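Local atomic coordinates of cyclopropane mycolic acid synthase 3 (Mycobacterium tuberculosis, PDB entry 1L1E), a protein that probably transfers a methylene group from S-adenosyl-L-methionine to a proximal double bond of alpha mycolic acids, making a cyclopropane ring that influences cell-envelope permeability. Residues A[35-40]-A[224-229]; A[234-239]-A[271-276]. One frame throughout, in Å; residues are numbered along the deposited sequence.

Overall arrangement
Both contacts belong to one S-adenosylmethionine-dependent methyltransferase domain, and they follow one another along the chain, contact 1 closing before contact 2 opens; their centres lie about 13 Å apart. Contact 1 sets the loop ahead of helix 45-58 against the end of strand 221-227, an outermost strand of the mixed sheet. The chain then runs directly into helix 229-245, which contact 2 pairs with the last turn of helix 256-274. The two also touch: Ala36 N probably hydrogen-bonds Thr235 OG1 at 3.0 Å, and Phe38 lies on Arg234. Loop, strand end and helix pair thus form one continuous block beside the carbonate site and Cys269, the active-site residue inferred by similarity.

Contact 1: A[35-40]-A[224-229]; sequences CAYFER and AVQSLQ. With CO3 (carbonate ion), chain C.
Tyr37 and Leu228 carry this contact, in which a loop packs against the end of edge strand 221-227 in the seven-stranded sheet of a Rossmann-like, class I methyltransferase fold. The apolar part comes first. Leu228 CD2 reaches the Tyr37 ring obliquely, 3.5 Å from CD1 and almost as near CE1, the two side chains crossing at about a right angle. Tyr37 CG stands anti to the backbone N (chi1 -176°), which carries the ring toward Leu228. The Tyr37 ring also meets that of His231. At the other end of Leu228, its CB lies 4.1 Å from Cys35 SG. Leu228 is also the N-cap residue of helix 229-245, so the loop packs exactly where strand gives way to helix. On its other flank the loop rests on helix 45-58 through Ala36 and Phe38.

The polar approaches are looser. Gln226, its chain extended, brings NE2 to 3.8 Å from Tyr37 OH, its amide plane nearly perpendicular to the ring (89°). Its oxygen OE1 is held by Lys59 NZ, which probably helps to fix which way round the amide sits.

The backbone of Cys35 serves a bound carbonate ion, probably from the crystallisation liquor. His167 NE2 gives that ion a second hydrogen bond, and the bound S-adenosyl-L-homocysteine is about 8 Å from the Cys35 side chain. While Cys35 SG faces Leu228, its amide N donates to carbonate O3 at 2.6 Å with an N-H...O angle of 158°.

Contact 2: A[234-239]-A[271-276]; sequences RTLDMW and KLFRQG
Asp237 and Arg274 join two helices by a salt bridge in which both terminal nitrogens of the guanidinium grip a single carboxylate oxygen. Arg274 NH1 donates to the syn lone pair of Asp237 OD2 at 2.7 Å, whereas NH2, at 2.8 Å, meets the same OD2 nearly along the C-O direction. Both bonds are bent, at 144° and 141°, as expected when two donors share one acceptor. The carboxylate meets the end of the guanidinium in its plane, the two planes 21° apart. The Arg274 chain bends at chi3, turning its end toward the carboxylate.

Apolar packing is slighter: Leu236 CD1 approaches Phe273 CD1 obliquely at 4.1 Å, the side chains crossing at about a right angle. Leu236 also touches Cys269, assigned to the active site by similarity, and Phe273 meets Tyr232 edge-to-face.

Backbone bonds finish the second helix. Gln275 N still makes a helical bond to Lys271 O; Gly276, with positive phi, then closes a Schellman motif, its N reaching Phe273 O weakly. Helix 256-274 ends against helix 229-245, whose Met238 and Trp239 pack on helix 45-58, while strand 279-286 follows shortly after.

Contact 1: A[35-40]-A[224-229]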
loop_
_atom_site.group_PDB
_atom_site.type_symbol
_atom_site.label_atom_id
_atom_site.label_comp_id
_atom_site.label_asym_id
_atom_site.label_seq_id
_atom_site.Cartn_x
_atom_site.Cartn_y
_atom_site.Cartn_z
ATOM N N CYS A 35 3.476 -2.985 -3.500
ATOM C CA CYS A 35 4.325 -4.167 -3.613
ATOM C C CYS A 35 3.543 -5.476 -3.740
ATOM O O CYS A 35 2.727 -5.802 -2.881
ATOM C CB CYS A 35 5.238 -4.267 -2.396
ATOM S SG CYS A 35 6.335 -5.686 -2.453
ATOM N N ALA A 36 3.792 -6.229 -4.811
ATOM C CA ALA A 36 3.094 -7.499 -4.997
ATOM C C ALA A 36 3.825 -8.615 -4.248
ATOM O O ALA A 36 4.893 -8.383 -3.654
ATOM C CB ALA A 36 2.980 -7.833 -6.488
ATOM N N TYR A 37 3.246 -9.815 -4.253
ATOM C CA TYR A 37 3.848 -10.959 -3.571
ATOM C C TYR A 37 3.994 -12.167 -4.501
ATOM O O TYR A 37 3.019 -12.851 -4.805
ATOM C CB TYR A 37 3.018 -11.330 -2.344
ATOM C CG TYR A 37 3.601 -12.447 -1.496
ATOM C CD1 TYR A 37 4.940 -12.435 -1.103
ATOM C CD2 TYR A 37 2.798 -13.496 -1.055
ATOM C CE1 TYR A 37 5.467 -13.442 -0.286
ATOM C CE2 TYR A 37 3.314 -14.512 -0.234
ATOM C CZ TYR A 37 4.641 -14.477 0.141
ATOM O OH TYR A 37 5.146 -15.494 0.918
ATOM N N PHE A 38 5.218 -12.423 -4.952
ATOM C CA PHE A 38 5.473 -13.549 -5.841
ATOM C C PHE A 38 5.660 -14.861 -5.075
ATOM O O PHE A 38 6.787 -15.302 -4.855
ATOM C CB PHE A 38 6.696 -13.264 -6.719
ATOM C CG PHE A 38 6.511 -12.088 -7.652
ATOM C CD1 PHE A 38 6.652 -10.777 -7.186
ATOM C CD2 PHE A 38 6.151 -12.294 -8.984
ATOM C CE1 PHE A 38 6.432 -9.681 -8.037
ATOM C CE2 PHE A 38 5.928 -11.216 -9.840
ATOM C CZ PHE A 38 6.069 -9.901 -9.359
ATOM N N GLU A 39 4.549 -15.465 -4.654
ATOM C CA GLU A 39 4.591 -16.739 -3.935
ATOM C C GLU A 39 5.360 -17.726 -4.790
ATOM O O GLU A 39 6.216 -18.459 -4.291
ATOM C CB GLU A 39 3.185 -17.289 -3.706
ATOM C CG GLU A 39 2.503 -16.776 -2.478
ATOM C CD GLU A 39 1.131 -17.383 -2.311
ATOM O OE1 GLU A 39 0.559 -17.257 -1.212
ATOM O OE2 GLU A 39 0.620 -17.983 -3.280
ATOM N N ARG A 40 5.021 -17.748 -6.077
ATOM C CA ARG A 40 5.702 -18.594 -7.051
ATOM C C ARG A 40 6.457 -17.605 -7.929
ATOM O O ARG A 40 5.904 -16.577 -8.322
ATOM C CB ARG A 40 4.728 -19.370 -7.953
ATOM C CG ARG A 40 3.400 -19.801 -7.347
ATOM C CD ARG A 40 2.642 -20.676 -8.356
ATOM N NE ARG A 40 2.612 -20.081 -9.696
ATOM C CZ ARG A 40 1.675 -19.245 -10.137
ATOM N NH1 ARG A 40 0.667 -18.890 -9.354
ATOM N NH2 ARG A 40 1.750 -18.752 -11.365
ATOM N N ALA A 224 3.577 -9.835 14.644
ATOM C CA ALA A 224 4.224 -10.402 13.469
ATOM C C ALA A 224 4.744 -9.336 12.507
ATOM O O ALA A 224 4.170 -8.248 12.385
ATOM C CB ALA A 224 3.245 -11.337 12.734
ATOM N N VAL A 225 5.854 -9.643 11.848
ATOM C CA VAL A 225 6.435 -8.735 10.862
ATOM C C VAL A 225 7.002 -9.592 9.737
ATOM O O VAL A 225 7.628 -10.624 9.987
ATOM C CB VAL A 225 7.591 -7.881 11.431
ATOM C CG1 VAL A 225 7.900 -6.745 10.457
ATOM C CG2 VAL A 225 7.231 -7.337 12.795
ATOM N N GLN A 226 6.777 -9.166 8.503
ATOM C CA GLN A 226 7.271 -9.904 7.351
ATOM C C GLN A 226 7.816 -8.915 6.352
ATOM O O GLN A 226 7.142 -7.947 6.021
ATOM C CB GLN A 226 6.141 -10.723 6.705
ATOM C CG GLN A 226 6.507 -11.344 5.346
ATOM C CD GLN A 226 5.495 -12.404 4.907
ATOM O OE1 GLN A 226 4.439 -12.554 5.525
ATOM N NE2 GLN A 226 5.817 -13.140 3.839
ATOM N N SER A 227 9.045 -9.139 5.892
ATOM C CA SER A 227 9.642 -8.244 4.909
ATOM C C SER A 227 9.414 -8.796 3.504
ATOM O O SER A 227 9.437 -10.008 3.291
ATOM C CB SER A 227 11.141 -8.083 5.168
ATOM O OG SER A 227 11.788 -9.336 5.120
ATOM N N LEU A 228 9.191 -7.900 2.549
ATOM C CA LEU A 228 8.949 -8.281 1.160
ATOM C C LEU A 228 9.893 -7.527 0.238
ATOM O O LEU A 228 9.580 -7.276 -0.924
ATOM C CB LEU A 228 7.504 -7.950 0.785
ATOM C CG LEU A 228 6.446 -8.783 1.513
ATOM C CD1 LEU A 228 5.067 -8.237 1.192
ATOM C CD2 LEU A 228 6.560 -10.248 1.084
ATOM N N GLN A 229 11.056 -7.172 0.770
ATOM C CA GLN A 229 12.051 -6.409 0.032
ATOM C C GLN A 229 12.220 -6.739 -1.454
ATOM O O GLN A 229 12.021 -5.869 -2.314
ATOM C CB GLN A 229 13.402 -6.532 0.743
ATOM C CG GLN A 229 14.498 -5.636 0.185
ATOM C CD GLN A 229 15.728 -5.648 1.067
ATOM O OE1 GLN A 229 16.327 -6.698 1.299
ATOM N NE2 GLN A 229 16.105 -4.477 1.580
HETATM C C CO3 C . 3.958 -0.311 -0.841
HETATM O O1 CO3 C . 3.916 -0.068 0.635
HETATM O O2 CO3 C . 4.223 0.716 -1.698
HETATM O O3 CO3 C . 3.741 -1.558 -1.316
#

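Contact 2: A[234-239]-A[271-276]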
loop_
_atom_site.group_PDB
_atom_site.type_symbol
_atom_site.label_atom_id
_atom_site.label_comp_id
_atom_site.label_asym_id
_atom_site.label_seq_id
_atom_site.Cartn_x
_atom_site.Cartn_y
_atom_site.Cartn_z
ATOM N N ARG A 234 10.945 -6.548 -7.913
ATOM C CA ARG A 234 10.393 -7.154 -9.122
ATOM C C ARG A 234 9.072 -6.513 -9.568
ATOM O O ARG A 234 8.740 -6.502 -10.759
ATOM C CB ARG A 234 10.178 -8.654 -8.935
ATOM C CG ARG A 234 10.282 -9.387 -10.261
ATOM C CD ARG A 234 9.111 -10.280 -10.545
ATOM N NE ARG A 234 9.268 -11.592 -9.942
ATOM C CZ ARG A 234 9.053 -12.728 -10.593
ATOM N NH1 ARG A 234 8.679 -12.695 -11.863
ATOM N NH2 ARG A 234 9.204 -13.892 -9.976
ATOM N N THR A 235 8.313 -6.005 -8.603
ATOM C CA THR A 235 7.052 -5.345 -8.901
ATOM C C THR A 235 7.410 -4.084 -9.688
ATOM O O THR A 235 6.874 -3.828 -10.761
ATOM C CB THR A 235 6.329 -4.934 -7.610
ATOM O OG1 THR A 235 6.078 -6.097 -6.811
ATOM C CG2 THR A 235 5.008 -4.231 -7.935
ATOM N N LEU A 236 8.342 -3.309 -9.146
ATOM C CA LEU A 236 8.781 -2.078 -9.783
ATOM C C LEU A 236 9.347 -2.351 -11.179
ATOM O O LEU A 236 9.082 -1.592 -12.108
ATOM C CB LEU A 236 9.821 -1.373 -8.900
ATOM C CG LEU A 236 9.273 -0.802 -7.577
ATOM C CD1 LEU A 236 10.418 -0.355 -6.691
ATOM C CD2 LEU A 236 8.337 0.370 -7.863
ATOM N N ASP A 237 10.125 -3.421 -11.330
ATOM C CA ASP A 237 10.675 -3.753 -12.641
ATOM C C ASP A 237 9.528 -3.976 -13.618
ATOM O O ASP A 237 9.524 -3.449 -14.736
ATOM C CB ASP A 237 11.526 -5.032 -12.588
ATOM C CG ASP A 237 12.900 -4.805 -11.985
ATOM O OD1 ASP A 237 13.425 -3.676 -12.097
ATOM O OD2 ASP A 237 13.465 -5.767 -11.412
ATOM N N MET A 238 8.542 -4.756 -13.195
ATOM C CA MET A 238 7.415 -5.040 -14.065
ATOM C C MET A 238 6.574 -3.814 -14.401
ATOM O O MET A 238 6.102 -3.690 -15.530
ATOM C CB MET A 238 6.563 -6.163 -13.473
ATOM C CG MET A 238 7.292 -7.516 -13.481
ATOM S SD MET A 238 6.340 -8.891 -12.813
ATOM C CE MET A 238 5.424 -9.394 -14.228
ATOM N N TRP A 239 6.384 -2.901 -13.450
ATOM C CA TRP A 239 5.617 -1.695 -13.760
ATOM C C TRP A 239 6.379 -0.873 -14.785
ATOM O O TRP A 239 5.783 -0.282 -15.689
ATOM C CB TRP A 239 5.379 -0.832 -12.514
ATOM C CG TRP A 239 4.315 -1.348 -11.577
ATOM C CD1 TRP A 239 3.254 -2.154 -11.891
ATOM C CD2 TRP A 239 4.187 -1.041 -10.185
ATOM N NE1 TRP A 239 2.476 -2.367 -10.781
ATOM C CE2 TRP A 239 3.026 -1.694 -9.719
ATOM C CE3 TRP A 239 4.944 -0.273 -9.283
ATOM C CZ2 TRP A 239 2.603 -1.607 -8.390
ATOM C CZ3 TRP A 239 4.522 -0.187 -7.959
ATOM C CH2 TRP A 239 3.365 -0.850 -7.527
ATOM N N LYS A 271 16.161 -0.478 -8.030
ATOM C CA LYS A 271 17.574 -0.624 -7.651
ATOM C C LYS A 271 17.781 -0.501 -6.144
ATOM O O LYS A 271 18.579 -1.231 -5.557
ATOM C CB LYS A 271 18.434 0.458 -8.313
ATOM C CG LYS A 271 18.791 0.242 -9.772
ATOM C CD LYS A 271 19.705 1.378 -10.238
ATOM C CE LYS A 271 20.299 1.141 -11.617
ATOM N NZ LYS A 271 21.254 2.235 -11.967
ATOM N N LEU A 272 17.066 0.437 -5.527
ATOM C CA LEU A 272 17.195 0.679 -4.098
ATOM C C LEU A 272 16.767 -0.479 -3.215
ATOM O O LEU A 272 17.486 -0.849 -2.291
ATOM C CB LEU A 272 16.422 1.937 -3.703
ATOM C CG LEU A 272 16.831 3.254 -4.380
ATOM C CD1 LEU A 272 16.244 4.398 -3.583
ATOM C CD2 LEU A 272 18.354 3.394 -4.453
ATOM N N PHE A 273 15.594 -1.047 -3.482
ATOM C CA PHE A 273 15.122 -2.167 -2.680
ATOM C C PHE A 273 15.962 -3.406 -2.957
ATOM O O PHE A 273 16.167 -4.235 -2.078
ATOM C CB PHE A 273 13.644 -2.453 -2.969
ATOM C CG PHE A 273 12.707 -1.389 -2.449
ATOM C CD1 PHE A 273 12.512 -0.204 -3.154
ATOM C CD2 PHE A 273 12.034 -1.568 -1.248
ATOM C CE1 PHE A 273 11.660 0.785 -2.671
ATOM C CE2 PHE A 273 11.184 -0.589 -0.754
ATOM C CZ PHE A 273 10.995 0.592 -1.467
ATOM N N ARG A 274 16.455 -3.519 -4.183
ATOM C CA ARG A 274 17.277 -4.656 -4.578
ATOM C C ARG A 274 18.638 -4.590 -3.877
ATOM O O ARG A 274 19.198 -5.618 -3.488
ATOM C CB ARG A 274 17.436 -4.655 -6.104
ATOM C CG ARG A 274 18.205 -5.828 -6.684
ATOM C CD ARG A 274 17.861 -5.995 -8.163
ATOM N NE ARG A 274 16.623 -6.753 -8.338
ATOM C CZ ARG A 274 15.672 -6.459 -9.222
ATOM N NH1 ARG A 274 15.803 -5.411 -10.028
ATOM N NH2 ARG A 274 14.583 -7.216 -9.289
ATOM N N GLN A 275 19.156 -3.378 -3.700
ATOM C CA GLN A 275 20.440 -3.191 -3.035
ATOM C C GLN A 275 20.281 -3.044 -1.526
ATOM O O GLN A 275 21.262 -2.844 -0.814
ATOM C CB GLN A 275 21.156 -1.961 -3.594
ATOM C CG GLN A 275 21.493 -2.070 -5.069
ATOM C CD GLN A 275 21.960 -0.759 -5.653
ATOM O OE1 GLN A 275 23.031 -0.258 -5.314
ATOM N NE2 GLN A 275 21.154 -0.190 -6.534
ATOM N N GLY A 276 19.041 -3.119 -1.048
ATOM C CA GLY A 276 18.779 -3.031 0.380
ATOM C C GLY A 276 18.707 -1.665 1.036
ATOM O O GLY A 276 18.763 -1.583 2.260
#